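Local coordinates for pirin-like protein (Geobacillus kaustophilus, PDB 2P17) that binds one iron ion per subunit as a member of the pirin family of two-domain cupins, its biological role being otherwise unknown, at residues A[3-7]-A[201-205]; A[65-71]-A[83-87]; A[133-137]-A[147-151]; A[152-156]-A[180-184]; A[168-174]-A[235-241]. All blocks are in the same frame, centred on the assembly; numbering follows the deposited sequence.

Interaction 1 (A[3-7]-A[201-205])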
# COMPACT_ATOMS: atom_id res chain seq x y z
N ILE A 3 -22.62 2.80 5.51
CA ILE A 3 -22.43 1.40 5.84
C ILE A 3 -21.03 1.25 6.43
O ILE A 3 -20.04 1.66 5.81
CB ILE A 3 -22.63 0.52 4.59
CG1 ILE A 3 -24.10 0.57 4.15
CG2 ILE A 3 -22.16 -0.91 4.85
CD1 ILE A 3 -24.36 0.13 2.72
N GLN A 4 -20.95 0.69 7.63
CA GLN A 4 -19.68 0.52 8.34
C GLN A 4 -19.00 -0.80 7.98
O GLN A 4 -19.57 -1.88 8.19
CB GLN A 4 -19.90 0.57 9.86
CG GLN A 4 -20.42 1.90 10.36
CD GLN A 4 -19.50 3.05 10.01
OE1 GLN A 4 -18.30 3.01 10.32
NE2 GLN A 4 -20.04 4.07 9.36
N ARG A 5 -17.78 -0.71 7.47
CA ARG A 5 -17.00 -1.91 7.22
C ARG A 5 -16.54 -2.58 8.52
O ARG A 5 -16.33 -1.90 9.54
CB ARG A 5 -15.80 -1.59 6.33
CG ARG A 5 -16.22 -1.16 4.92
CD ARG A 5 -15.31 -1.77 3.87
NE ARG A 5 -15.54 -1.20 2.54
CZ ARG A 5 -15.07 -1.73 1.41
NH1 ARG A 5 -14.35 -2.85 1.43
NH2 ARG A 5 -15.28 -1.14 0.25
N ARG A 6 -16.37 -3.89 8.43
CA ARG A 6 -15.88 -4.74 9.51
C ARG A 6 -14.49 -5.23 9.13
O ARG A 6 -14.11 -5.21 7.95
CB ARG A 6 -16.81 -5.95 9.70
CG ARG A 6 -18.14 -5.63 10.36
CD ARG A 6 -19.13 -6.77 10.17
NE ARG A 6 -19.71 -6.75 8.83
CZ ARG A 6 -19.40 -7.59 7.84
NH1 ARG A 6 -18.50 -8.55 8.03
NH2 ARG A 6 -19.99 -7.47 6.66
N ILE A 7 -13.73 -5.66 10.13
CA ILE A 7 -12.48 -6.37 9.90
C ILE A 7 -12.78 -7.86 9.82
O ILE A 7 -13.20 -8.48 10.81
CB ILE A 7 -11.43 -6.07 11.00
CG1 ILE A 7 -11.14 -4.55 11.08
CG2 ILE A 7 -10.15 -6.90 10.77
CD1 ILE A 7 -10.81 -3.88 9.73
N PHE A 201 -10.65 -1.03 15.25
CA PHE A 201 -10.94 -0.84 13.83
C PHE A 201 -12.29 -1.40 13.45
O PHE A 201 -12.66 -2.49 13.87
CB PHE A 201 -9.87 -1.53 12.98
CG PHE A 201 -8.50 -0.98 13.17
CD1 PHE A 201 -8.04 0.06 12.36
CD2 PHE A 201 -7.66 -1.47 14.17
CE1 PHE A 201 -6.77 0.57 12.54
CE2 PHE A 201 -6.40 -0.94 14.37
CZ PHE A 201 -5.95 0.08 13.55
N GLY A 202 -13.00 -0.66 12.61
CA GLY A 202 -14.23 -1.15 11.99
C GLY A 202 -15.42 -1.14 12.91
O GLY A 202 -15.36 -0.65 14.04
N ALA A 203 -16.53 -1.69 12.41
CA ALA A 203 -17.80 -1.68 13.13
C ALA A 203 -17.75 -2.35 14.50
O ALA A 203 -18.47 -1.92 15.42
CB ALA A 203 -18.88 -2.31 12.28
N ASP A 204 -16.91 -3.37 14.63
CA ASP A 204 -16.85 -4.17 15.85
C ASP A 204 -15.64 -3.84 16.73
O ASP A 204 -15.37 -4.56 17.70
CB ASP A 204 -16.84 -5.66 15.50
CG ASP A 204 -18.06 -6.10 14.73
OD1 ASP A 204 -19.19 -5.82 15.19
OD2 ASP A 204 -17.90 -6.72 13.65
N ASN A 205 -14.92 -2.78 16.39
CA ASN A 205 -13.77 -2.33 17.19
C ASN A 205 -12.74 -3.45 17.42
O ASN A 205 -12.31 -3.71 18.55
CB ASN A 205 -14.23 -1.70 18.52
CG ASN A 205 -15.08 -0.47 18.31
OD1 ASN A 205 -14.70 0.44 17.60
ND2 ASN A 205 -16.24 -0.44 18.95
O HOH W 1 -14.63 -4.39 12.82
O HOH W 2 -15.35 -7.02 12.62

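Interaction 2 (A[65-71]-A[83-87])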
# COMPACT_ATOMS: atom_id res chain seq x y z
N TYR A 65 6.44 1.56 -0.73
CA TYR A 65 6.47 2.54 0.36
C TYR A 65 7.73 2.29 1.17
O TYR A 65 7.98 1.17 1.61
CB TYR A 65 5.21 2.43 1.25
CG TYR A 65 5.28 3.32 2.48
CD1 TYR A 65 4.73 4.60 2.47
CD2 TYR A 65 5.90 2.88 3.65
CE1 TYR A 65 4.80 5.42 3.60
CE2 TYR A 65 5.98 3.69 4.78
CZ TYR A 65 5.43 4.96 4.75
OH TYR A 65 5.52 5.76 5.88
N VAL A 66 8.55 3.33 1.34
CA VAL A 66 9.77 3.20 2.13
C VAL A 66 9.48 3.58 3.58
O VAL A 66 9.11 4.72 3.87
CB VAL A 66 10.93 4.06 1.54
CG1 VAL A 66 12.14 4.02 2.45
CG2 VAL A 66 11.29 3.55 0.16
N ILE A 67 9.60 2.61 4.48
CA ILE A 67 9.39 2.87 5.90
C ILE A 67 10.59 3.61 6.46
O ILE A 67 10.44 4.64 7.14
CB ILE A 67 9.13 1.57 6.69
CG1 ILE A 67 7.95 0.79 6.10
CG2 ILE A 67 8.90 1.87 8.19
CD1 ILE A 67 7.78 -0.63 6.64
N SER A 68 11.79 3.10 6.16
CA SER A 68 13.02 3.71 6.63
C SER A 68 14.15 3.39 5.65
O SER A 68 14.06 2.46 4.85
CB SER A 68 13.37 3.23 8.04
OG SER A 68 13.61 1.83 8.06
N GLY A 69 15.22 4.18 5.72
CA GLY A 69 16.36 4.01 4.83
C GLY A 69 16.25 4.83 3.56
O GLY A 69 15.25 5.51 3.32
N GLU A 70 17.31 4.78 2.76
CA GLU A 70 17.39 5.54 1.52
C GLU A 70 17.48 4.56 0.36
O GLU A 70 18.41 3.75 0.30
CB GLU A 70 18.60 6.48 1.53
CG GLU A 70 18.61 7.48 2.69
CD GLU A 70 17.50 8.53 2.63
OE1 GLU A 70 16.97 8.80 1.53
OE2 GLU A 70 17.15 9.09 3.70
N LEU A 71 16.49 4.62 -0.53
CA LEU A 71 16.39 3.67 -1.64
C LEU A 71 16.77 4.31 -2.98
O LEU A 71 16.35 5.42 -3.28
CB LEU A 71 14.96 3.10 -1.72
CG LEU A 71 14.67 1.96 -2.71
CD1 LEU A 71 15.51 0.73 -2.39
CD2 LEU A 71 13.20 1.60 -2.69
N LEU A 83 14.27 7.42 -3.26
CA LEU A 83 13.18 7.51 -2.29
C LEU A 83 13.77 7.54 -0.90
O LEU A 83 14.75 6.84 -0.64
CB LEU A 83 12.23 6.31 -2.36
CG LEU A 83 11.18 6.12 -3.47
CD1 LEU A 83 10.30 4.94 -3.15
CD2 LEU A 83 10.32 7.35 -3.72
N GLY A 84 13.18 8.34 -0.03
CA GLY A 84 13.55 8.34 1.38
C GLY A 84 12.40 7.90 2.27
O GLY A 84 11.34 7.51 1.77
N PRO A 85 12.61 7.95 3.60
CA PRO A 85 11.58 7.54 4.54
C PRO A 85 10.25 8.25 4.31
O PRO A 85 10.21 9.47 4.23
CB PRO A 85 12.18 7.92 5.90
CG PRO A 85 13.63 7.77 5.69
CD PRO A 85 13.85 8.32 4.30
N GLY A 86 9.19 7.45 4.18
CA GLY A 86 7.85 7.99 3.98
C GLY A 86 7.44 8.23 2.53
O GLY A 86 6.30 8.60 2.27
N ASP A 87 8.37 8.02 1.60
CA ASP A 87 8.11 8.25 0.18
C ASP A 87 7.56 7.00 -0.50
O ASP A 87 7.76 5.88 -0.03
CB ASP A 87 9.38 8.69 -0.54
CG ASP A 87 9.88 10.06 -0.10
OD1 ASP A 87 9.06 10.90 0.34
OD2 ASP A 87 11.11 10.28 -0.20

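Interaction 3 (A[133-137]-A[147-151])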
# COMPACT_ATOMS: atom_id res chain seq x y z
N ARG A 133 6.73 11.83 -3.62
CA ARG A 133 7.33 12.31 -2.39
C ARG A 133 6.24 12.63 -1.38
O ARG A 133 5.24 13.26 -1.69
CB ARG A 133 8.18 13.55 -2.65
CG ARG A 133 9.31 13.30 -3.62
CD ARG A 133 10.34 12.34 -3.05
NE ARG A 133 11.51 12.28 -3.93
CZ ARG A 133 12.69 11.76 -3.60
NH1 ARG A 133 12.88 11.23 -2.40
NH2 ARG A 133 13.67 11.78 -4.49
N SER A 134 6.46 12.18 -0.15
CA SER A 134 5.50 12.40 0.93
C SER A 134 5.08 13.87 0.99
O SER A 134 3.89 14.18 1.06
CB SER A 134 6.13 11.97 2.25
OG SER A 134 5.26 12.22 3.34
N LYS A 135 6.06 14.77 0.91
CA LYS A 135 5.81 16.20 1.06
C LYS A 135 4.92 16.79 -0.05
O LYS A 135 4.31 17.84 0.14
CB LYS A 135 7.14 16.97 1.13
CG LYS A 135 7.93 16.93 -0.17
NZ LYS A 135 10.76 20.43 -0.09
N ASP A 136 4.83 16.10 -1.18
CA ASP A 136 4.07 16.59 -2.33
C ASP A 136 2.63 16.09 -2.35
O ASP A 136 1.84 16.52 -3.20
CB ASP A 136 4.75 16.23 -3.66
CG ASP A 136 6.09 16.94 -3.86
OD1 ASP A 136 6.25 18.08 -3.36
OD2 ASP A 136 6.98 16.36 -4.52
N MSE A 137 2.28 15.18 -1.45
CA MSE A 137 0.95 14.60 -1.42
C MSE A 137 -0.03 15.47 -0.65
O MSE A 137 0.35 16.11 0.34
CB MSE A 137 0.97 13.20 -0.81
CG MSE A 137 1.78 12.17 -1.58
SE MSE A 137 1.25 11.94 -3.46
CE MSE A 137 2.74 12.89 -4.28
N ILE A 147 -4.11 12.40 7.44
CA ILE A 147 -4.34 11.35 6.46
C ILE A 147 -3.72 11.85 5.16
O ILE A 147 -4.25 12.78 4.54
CB ILE A 147 -5.84 11.04 6.28
CG1 ILE A 147 -6.47 10.66 7.62
CG2 ILE A 147 -6.03 9.93 5.24
CD1 ILE A 147 -7.18 11.82 8.30
N ARG A 148 -2.59 11.25 4.79
CA ARG A 148 -1.84 11.64 3.60
C ARG A 148 -2.26 10.73 2.46
O ARG A 148 -2.25 9.52 2.59
CB ARG A 148 -0.34 11.51 3.87
CG ARG A 148 0.55 12.04 2.76
CD ARG A 148 1.99 12.05 3.22
NE ARG A 148 2.23 13.06 4.25
CZ ARG A 148 2.39 12.82 5.56
NH1 ARG A 148 2.33 11.58 6.09
NH2 ARG A 148 2.60 13.86 6.35
N VAL A 149 -2.66 11.33 1.35
CA VAL A 149 -3.25 10.58 0.25
C VAL A 149 -2.19 10.37 -0.83
O VAL A 149 -1.79 11.31 -1.50
CB VAL A 149 -4.50 11.29 -0.33
CG1 VAL A 149 -5.20 10.38 -1.34
CG2 VAL A 149 -5.45 11.69 0.80
N PHE A 150 -1.77 9.12 -1.01
CA PHE A 150 -0.80 8.76 -2.05
C PHE A 150 -1.46 8.38 -3.36
O PHE A 150 -0.85 8.51 -4.43
CB PHE A 150 0.13 7.64 -1.57
CG PHE A 150 1.19 8.12 -0.63
CD1 PHE A 150 2.35 8.69 -1.13
CD2 PHE A 150 1.02 8.03 0.75
CE1 PHE A 150 3.35 9.14 -0.28
CE2 PHE A 150 2.02 8.48 1.62
CZ PHE A 150 3.18 9.05 1.10
N SER A 151 -2.70 7.90 -3.28
CA SER A 151 -3.48 7.55 -4.46
C SER A 151 -4.95 7.56 -4.10
O SER A 151 -5.32 7.26 -2.97
CB SER A 151 -3.08 6.17 -4.98
OG SER A 151 -3.70 5.90 -6.24
O HOH W 3 2.04 15.38 2.70

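Interaction 4 (A[152-156]-A[180-184])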
# COMPACT_ATOMS: atom_id res chain seq x y z
N GLY A 152 -5.79 7.92 -5.07
CA GLY A 152 -7.23 7.92 -4.84
C GLY A 152 -7.63 9.08 -3.95
O GLY A 152 -7.11 10.19 -4.09
N SER A 153 -8.57 8.83 -3.05
CA SER A 153 -9.12 9.94 -2.27
C SER A 153 -9.50 9.57 -0.86
O SER A 153 -9.73 8.41 -0.54
CB SER A 153 -10.34 10.52 -2.97
OG SER A 153 -11.38 9.56 -2.97
N SER A 154 -9.59 10.60 -0.03
CA SER A 154 -10.03 10.43 1.33
C SER A 154 -10.90 11.64 1.65
O SER A 154 -10.41 12.77 1.69
CB SER A 154 -8.83 10.35 2.27
OG SER A 154 -9.20 9.96 3.58
N LYS A 155 -12.19 11.38 1.86
CA LYS A 155 -13.21 12.43 2.05
C LYS A 155 -13.04 13.57 1.03
O LYS A 155 -13.08 14.76 1.36
CB LYS A 155 -13.20 12.97 3.49
CG LYS A 155 -13.49 11.92 4.56
CD LYS A 155 -14.96 11.66 4.69
CE LYS A 155 -15.26 10.70 5.82
NZ LYS A 155 -16.72 10.71 6.08
N GLY A 156 -12.85 13.18 -0.23
CA GLY A 156 -12.79 14.15 -1.33
C GLY A 156 -11.41 14.75 -1.57
O GLY A 156 -11.22 15.44 -2.57
N VAL A 180 -10.71 8.40 13.39
CA VAL A 180 -10.61 8.85 11.99
C VAL A 180 -11.51 7.95 11.16
O VAL A 180 -11.64 6.76 11.45
CB VAL A 180 -9.15 8.70 11.45
CG1 VAL A 180 -9.05 9.09 9.98
CG2 VAL A 180 -8.19 9.55 12.25
N VAL A 181 -12.11 8.52 10.12
CA VAL A 181 -12.95 7.76 9.21
C VAL A 181 -12.38 7.82 7.79
O VAL A 181 -12.06 8.91 7.29
CB VAL A 181 -14.39 8.33 9.18
CG1 VAL A 181 -15.24 7.58 8.19
CG2 VAL A 181 -15.02 8.27 10.56
N GLN A 182 -12.26 6.65 7.16
CA GLN A 182 -11.95 6.57 5.73
C GLN A 182 -13.18 6.09 4.94
O GLN A 182 -13.73 5.02 5.25
CB GLN A 182 -10.77 5.64 5.49
CG GLN A 182 -10.48 5.39 4.02
CD GLN A 182 -9.94 6.61 3.29
OE1 GLN A 182 -9.15 7.37 3.85
NE2 GLN A 182 -10.36 6.80 2.05
N ASP A 183 -13.58 6.85 3.92
CA ASP A 183 -14.66 6.46 3.00
C ASP A 183 -14.13 5.54 1.91
O ASP A 183 -13.02 5.73 1.41
CB ASP A 183 -15.30 7.69 2.36
CG ASP A 183 -14.29 8.59 1.67
OD1 ASP A 183 -13.25 8.90 2.28
OD2 ASP A 183 -14.54 8.97 0.50
N LEU A 184 -14.93 4.54 1.54
CA LEU A 184 -14.60 3.66 0.43
C LEU A 184 -15.84 3.31 -0.36
O LEU A 184 -16.87 3.03 0.24
CB LEU A 184 -14.00 2.34 0.94
CG LEU A 184 -12.64 2.41 1.62
CD1 LEU A 184 -12.34 1.06 2.23
CD2 LEU A 184 -11.54 2.84 0.63
O HOH W 4 -13.28 10.50 -1.24
O HOH W 5 -11.45 6.29 -1.58

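Interaction 5 (A[168-174]-A[235-241])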
# COMPACT_ATOMS: atom_id res chain seq x y z
N THR A 168 -7.10 3.49 -3.80
CA THR A 168 -6.95 4.44 -2.71
C THR A 168 -5.86 3.95 -1.78
O THR A 168 -5.92 2.82 -1.29
CB THR A 168 -8.28 4.64 -1.99
OG1 THR A 168 -9.14 5.42 -2.83
CG2 THR A 168 -8.08 5.35 -0.64
N MSE A 169 -4.85 4.78 -1.59
CA MSE A 169 -3.73 4.46 -0.71
C MSE A 169 -3.49 5.67 0.16
O MSE A 169 -3.19 6.76 -0.34
CB MSE A 169 -2.47 4.12 -1.50
CG MSE A 169 -1.28 3.82 -0.60
SE MSE A 169 0.29 3.49 -1.70
CE MSE A 169 1.59 3.19 -0.27
N VAL A 170 -3.68 5.48 1.47
CA VAL A 170 -3.54 6.57 2.41
C VAL A 170 -2.67 6.18 3.59
O VAL A 170 -2.67 5.02 4.03
CB VAL A 170 -4.90 7.09 2.94
CG1 VAL A 170 -5.80 7.63 1.80
CG2 VAL A 170 -5.64 6.04 3.76
N GLU A 171 -1.90 7.13 4.07
CA GLU A 171 -1.13 6.96 5.29
C GLU A 171 -1.79 7.74 6.42
O GLU A 171 -1.99 8.95 6.30
CB GLU A 171 0.30 7.42 5.07
CG GLU A 171 1.20 7.26 6.29
CD GLU A 171 2.56 7.82 6.04
OE1 GLU A 171 2.65 8.79 5.27
OE2 GLU A 171 3.53 7.31 6.63
N MSE A 172 -2.11 7.05 7.51
CA MSE A 172 -2.72 7.70 8.67
C MSE A 172 -1.76 7.74 9.82
O MSE A 172 -1.13 6.74 10.14
CB MSE A 172 -3.97 6.95 9.12
CG MSE A 172 -5.01 6.81 8.06
SE MSE A 172 -6.60 6.11 8.90
CE MSE A 172 -7.37 5.48 7.38
N ILE A 173 -1.64 8.92 10.42
CA ILE A 173 -0.92 9.10 11.67
C ILE A 173 -1.95 9.66 12.65
O ILE A 173 -2.49 10.76 12.43
CB ILE A 173 0.27 10.05 11.54
CG1 ILE A 173 1.26 9.54 10.48
CG2 ILE A 173 0.96 10.19 12.90
CD1 ILE A 173 2.42 10.51 10.17
N VAL A 174 -2.24 8.90 13.69
CA VAL A 174 -3.38 9.18 14.55
C VAL A 174 -2.93 9.22 16.01
O VAL A 174 -2.28 8.30 16.48
CB VAL A 174 -4.48 8.11 14.38
CG1 VAL A 174 -5.75 8.52 15.10
CG2 VAL A 174 -4.80 7.88 12.88
N LEU A 235 -0.56 5.92 16.52
CA LEU A 235 -0.81 4.95 15.45
C LEU A 235 -0.34 5.47 14.10
O LEU A 235 -0.66 6.59 13.71
CB LEU A 235 -2.31 4.63 15.41
CG LEU A 235 -2.91 3.67 14.39
CD1 LEU A 235 -2.41 2.26 14.61
CD2 LEU A 235 -4.42 3.70 14.52
N ARG A 236 0.40 4.63 13.37
CA ARG A 236 0.75 4.93 12.00
C ARG A 236 0.42 3.71 11.15
O ARG A 236 0.79 2.60 11.50
CB ARG A 236 2.24 5.28 11.87
CG ARG A 236 2.62 5.82 10.50
CD ARG A 236 4.02 6.43 10.53
NE ARG A 236 4.32 7.15 9.30
CZ ARG A 236 5.23 8.12 9.19
NH1 ARG A 236 5.92 8.53 10.26
NH2 ARG A 236 5.43 8.70 8.02
N LEU A 237 -0.30 3.91 10.04
CA LEU A 237 -0.73 2.78 9.22
C LEU A 237 -0.88 3.19 7.76
O LEU A 237 -1.00 4.37 7.44
CB LEU A 237 -2.04 2.19 9.75
CG LEU A 237 -3.30 3.07 9.71
CD1 LEU A 237 -3.96 3.11 8.33
CD2 LEU A 237 -4.29 2.57 10.74
N LEU A 238 -0.85 2.19 6.89
CA LEU A 238 -1.16 2.36 5.47
C LEU A 238 -2.44 1.61 5.15
O LEU A 238 -2.57 0.44 5.49
CB LEU A 238 -0.01 1.85 4.60
CG LEU A 238 1.30 2.64 4.68
CD1 LEU A 238 2.42 1.80 4.09
CD2 LEU A 238 1.17 3.97 3.98
N LEU A 239 -3.37 2.28 4.48
CA LEU A 239 -4.61 1.65 4.02
C LEU A 239 -4.57 1.57 2.50
O LEU A 239 -4.29 2.57 1.82
CB LEU A 239 -5.83 2.46 4.48
CG LEU A 239 -7.24 1.95 4.17
CD1 LEU A 239 -8.23 2.40 5.23
CD2 LEU A 239 -7.70 2.43 2.79
N TYR A 240 -4.87 0.38 1.98
CA TYR A 240 -4.88 0.13 0.54
C TYR A 240 -6.24 -0.42 0.17
O TYR A 240 -6.68 -1.39 0.78
CB TYR A 240 -3.87 -0.94 0.17
CG TYR A 240 -2.42 -0.69 0.50
CD1 TYR A 240 -1.55 -0.17 -0.46
CD2 TYR A 240 -1.88 -1.05 1.74
CE1 TYR A 240 -0.18 -0.01 -0.19
CE2 TYR A 240 -0.52 -0.90 2.02
CZ TYR A 240 0.32 -0.37 1.05
OH TYR A 240 1.66 -0.23 1.32
N ALA A 241 -6.91 0.16 -0.83
CA ALA A 241 -8.17 -0.40 -1.29
C ALA A 241 -8.31 -0.09 -2.75
O ALA A 241 -7.92 0.99 -3.19
CB ALA A 241 -9.33 0.19 -0.51

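Interaction 1 (A[3-7]-A[201-205])
A backbone hydrogen bond from Ala203 to Arg5, with side-chain packing beside it and ordered water filling in, joins the turn between strands 198-201 and 206-209 to the start of strand 3-19, at the periphery of the molecule. Ala203 N gives its hydrogen to Arg5 O at 2.9 Å, with an N-H...O angle of 147°. Gly202 makes this closeness possible: a beta carbon on it would sit only 3.1 Å from Arg5 O, and its phi of 78° in any case favours glycine. Asn205 N closes back on Gly202 O in a type I beta turn, which closes the hairpin of the two short strands in the C-terminal cupin domain. The beginning of strand 3-19 thus lies with the C-terminal half of this bicupin; the strand pairs with 212-216 and 224-231. The small methyl of Ala203 rests against Gln4 CB and Arg6 CG. Arg6 and Asp204 run side by side in the same direction, yet methylenes rather than charges meet the carboxylate: Arg6 CG is 3.5 Å from Asp204 OD2, whereas Arg6 NE stays 5.1 Å from that oxygen. Ile7 suits the more covered end, where its CG1 lies 3.8 Å from Phe201 CB; CG1 stands anti to the carbonyl carbon (chi1 -58°), which swings this branch to the phenylalanine. One water accepts from Ile7 N and Asp204 N and donates to Phe201 O, while a second donates to Asp204 OD2 and Ile7 O. Arg5 sends its guanidinium away from the turn, to Thr225 OG1 and Tyr188 O.

Interaction 2 (A[65-71]-A[83-87])
Two pairs of backbone hydrogen bonds hold 65-71 to 83-87: Val66 N reaches Asp87 O and Gly86 N reaches Val66 O at one end, while Leu71 and Leu83 form an antiparallel hydrogen-bonded pair at the other. The Val66 N to Asp87 O bond, 3.0 Å long, is almost straight at 175°. Between the two ends Val66 fills the gap, its CG2 lying 3.7 Å from Leu83 CD1 and its CB 3.5 Å from Gly84 O. With CG1 anti to the backbone N (chi1 174°), the second methyl is the one left to meet the leucine. Glu70 bends back across Pro85 at about a right angle, OE2 lying 3.4 Å from Pro85 CD and OE1 near Gly84 CA. Tyr65 passes Gly86, its OH 3.7 Å from Gly86 CA, and sends the hydroxyl on to Glu171. Asp87 OD2 takes the Gly84 N-H at 2.8 Å, on its anti side, and also pairs with Arg133. Pro85 and Gly86 suit the middle of a type II beta turn from Gly84 to Asp87. Ile67 and Ser68 both face His110 in a classic beta bulge, where the chain turns a corner between sheets of the N-terminal cupin domain; Leu71 beyond it neighbours Glu101, a predicted iron ligand.

Interaction 3 (A[133-137]-A[147-151])
Met137 and Val149 bring the two backbones closest, their CA atoms 6.0 Å apart, yet no direct hydrogen bond crosses between the short 3-10 turn at 134-136 and the end of strand 145-149. Contact is made by side chains instead. Met137, present as selenomethionine, lays its CB against Arg148 CG and 3.4 Å from Val149 O, a buried carbonyl without a hydrogen-bond partner in the model. With Met137 CG anti to the carbonyl carbon (chi1 -63°), CG comes to 3.6 Å from Phe150 CD1, and the bend at chi2 then places SE. The two side chains cross at about a right angle, and SE stands 5.1 Å from the centroid of the Phe150 ring, an oblique Met-aromatic contact suited to a polarisable, flexible chain. Phe150 and Ser151 both face Met169 in a classic beta bulge, where the chain turns a corner, which probably helps to turn the ring toward Met137. The 133-137 segment itself connects strand 128-132, paired with 88-92, to the hairpin of 139-142 and 145-149. Ser134 comes over one face of the Arg148 guanidinium, with OG 3.3 Å from Arg148 NE at an angle too poor for a hydrogen bond. Arg148 NE donates in the guanidinium plane to a water 2.8 Å away, which also donates to Ser134 O and Met137 O and so ties the turn to the strand. Farther out, Arg148 NH1 forms a salt bridge with Glu171, while Ser134 N is held by Asp87.

Interaction 4 (A[152-156]-A[180-184])
Gln182 meets Ser153 and Ser154 with the two ends of its amide, Ser153 O near the amide plane and Ser154 OG tilted from it. Although its CB starts off away from them, the bend at chi2 (69°) brings the amide round. Gln182 NE2 then donates to Ser153 O at 3.1 Å, on a lone pair in that carbonyl's plane, and a second bond to Asp183 O holds the amide from turning. Gln182 OE1 receives the hydroxyl of Ser154 (OG) at 2.6 Å; Ser154 OG in turn takes a hydrogen from Arg140. Were the amide lost to an alanine here, Ser153 O and the Ser154 hydroxyl would probably lack these partners, with a gap opened beside Val170 and Met172. Strands 153-154 and 157-158 form a small hairpin laid against strand 179-185 of the C-terminal cupin domain, and Lys155 and Gly156 sit at its bend. Both have positive phi, which glycine takes up easily. Lys155 N donates to Asp183 OD1, 2.7 Å away, on the syn side but 30° out of the carboxylate plane, while a water links Asp183 OD2 with Gly156 N and Ser153 OG. The long lysine chain slants across Asp183 and lays Lys155 CE 3.9 Å from Val181 CG1 on its way to a salt bridge with Glu226.

Interaction 5 (A[168-174]-A[235-241])
Arg236 grips Glu171 side-on, NE and NH2 both donating to Glu171 OE2, at 2.8 and 2.7 Å. The oxygen lies in the guanidinium plane, but both nitrogens approach it from one side of the carboxylate plane, the two planes being turned 48° apart. Ile173 CD1 rests over the centre of the guanidinium, 3.8 Å from Arg236 CZ, so a hydrophobic branch covers one face while the edge does the bonding. Arg236 has CG anti to the backbone N (chi1 -170°) and runs extended to NE, alongside Ile173. On this same face Leu238 CD2 packs on Glu171 CB, and the SE of Met169, a selenomethionine, stands 4.9 Å from the centroid of the Tyr240 ring, an oblique Met-aromatic contact, with Met169 CE against Tyr240 CE1. On the other face the strands' own side chains are mostly apolar: Met172 lies beside Leu237, reaches Leu239 with CE, and Val170 CG2 meets Leu239 CB. Behind these side chains, antiparallel strands 167-174 and 235-242 are joined by eight backbone hydrogen bonds, two in each hydrogen-bonded pair from Thr168 with Ala241 to Val174 with Leu235. Strands 224-231 and 179-185 pack on the Met172 face, as befits a cupin barrel interior, whereas Tyr65 of the N-terminal domain lies against the Arg236 face. A leucine in place of Arg236 would probably leave Glu171 OE2 without two of its donors and a buried negative charge less well balanced. With Arg148 on OE1 and the Tyr65 hydroxyl on OE2 as well, the carboxylate is likely to remain ionised, and its charge is probably balanced where the two domains meet.

In the fold
Interaction 5 is the buried centre of the set, a regular strand pair with an ion pair on one face, while the others are partly buried and rely more on turns and bulges. Interactions 2 and 3 meet it through Glu171, which draws Tyr65 from one and Arg148 from the other, and they join each other where Asp87 holds Arg133 and Ser134. Interaction 3 also shares its sheet directly, strand 145-149 lying next to 167-174. Interactions 1 and 4 sit on the C-terminal side: Phe201 packs on Leu235 and Leu237, Leu184 on Ala241. Interaction 5 combines apolar packing with its buried charges, whereas interactions 1, 3 and 4 use water as well. Interaction 2 alone lies near the iron site.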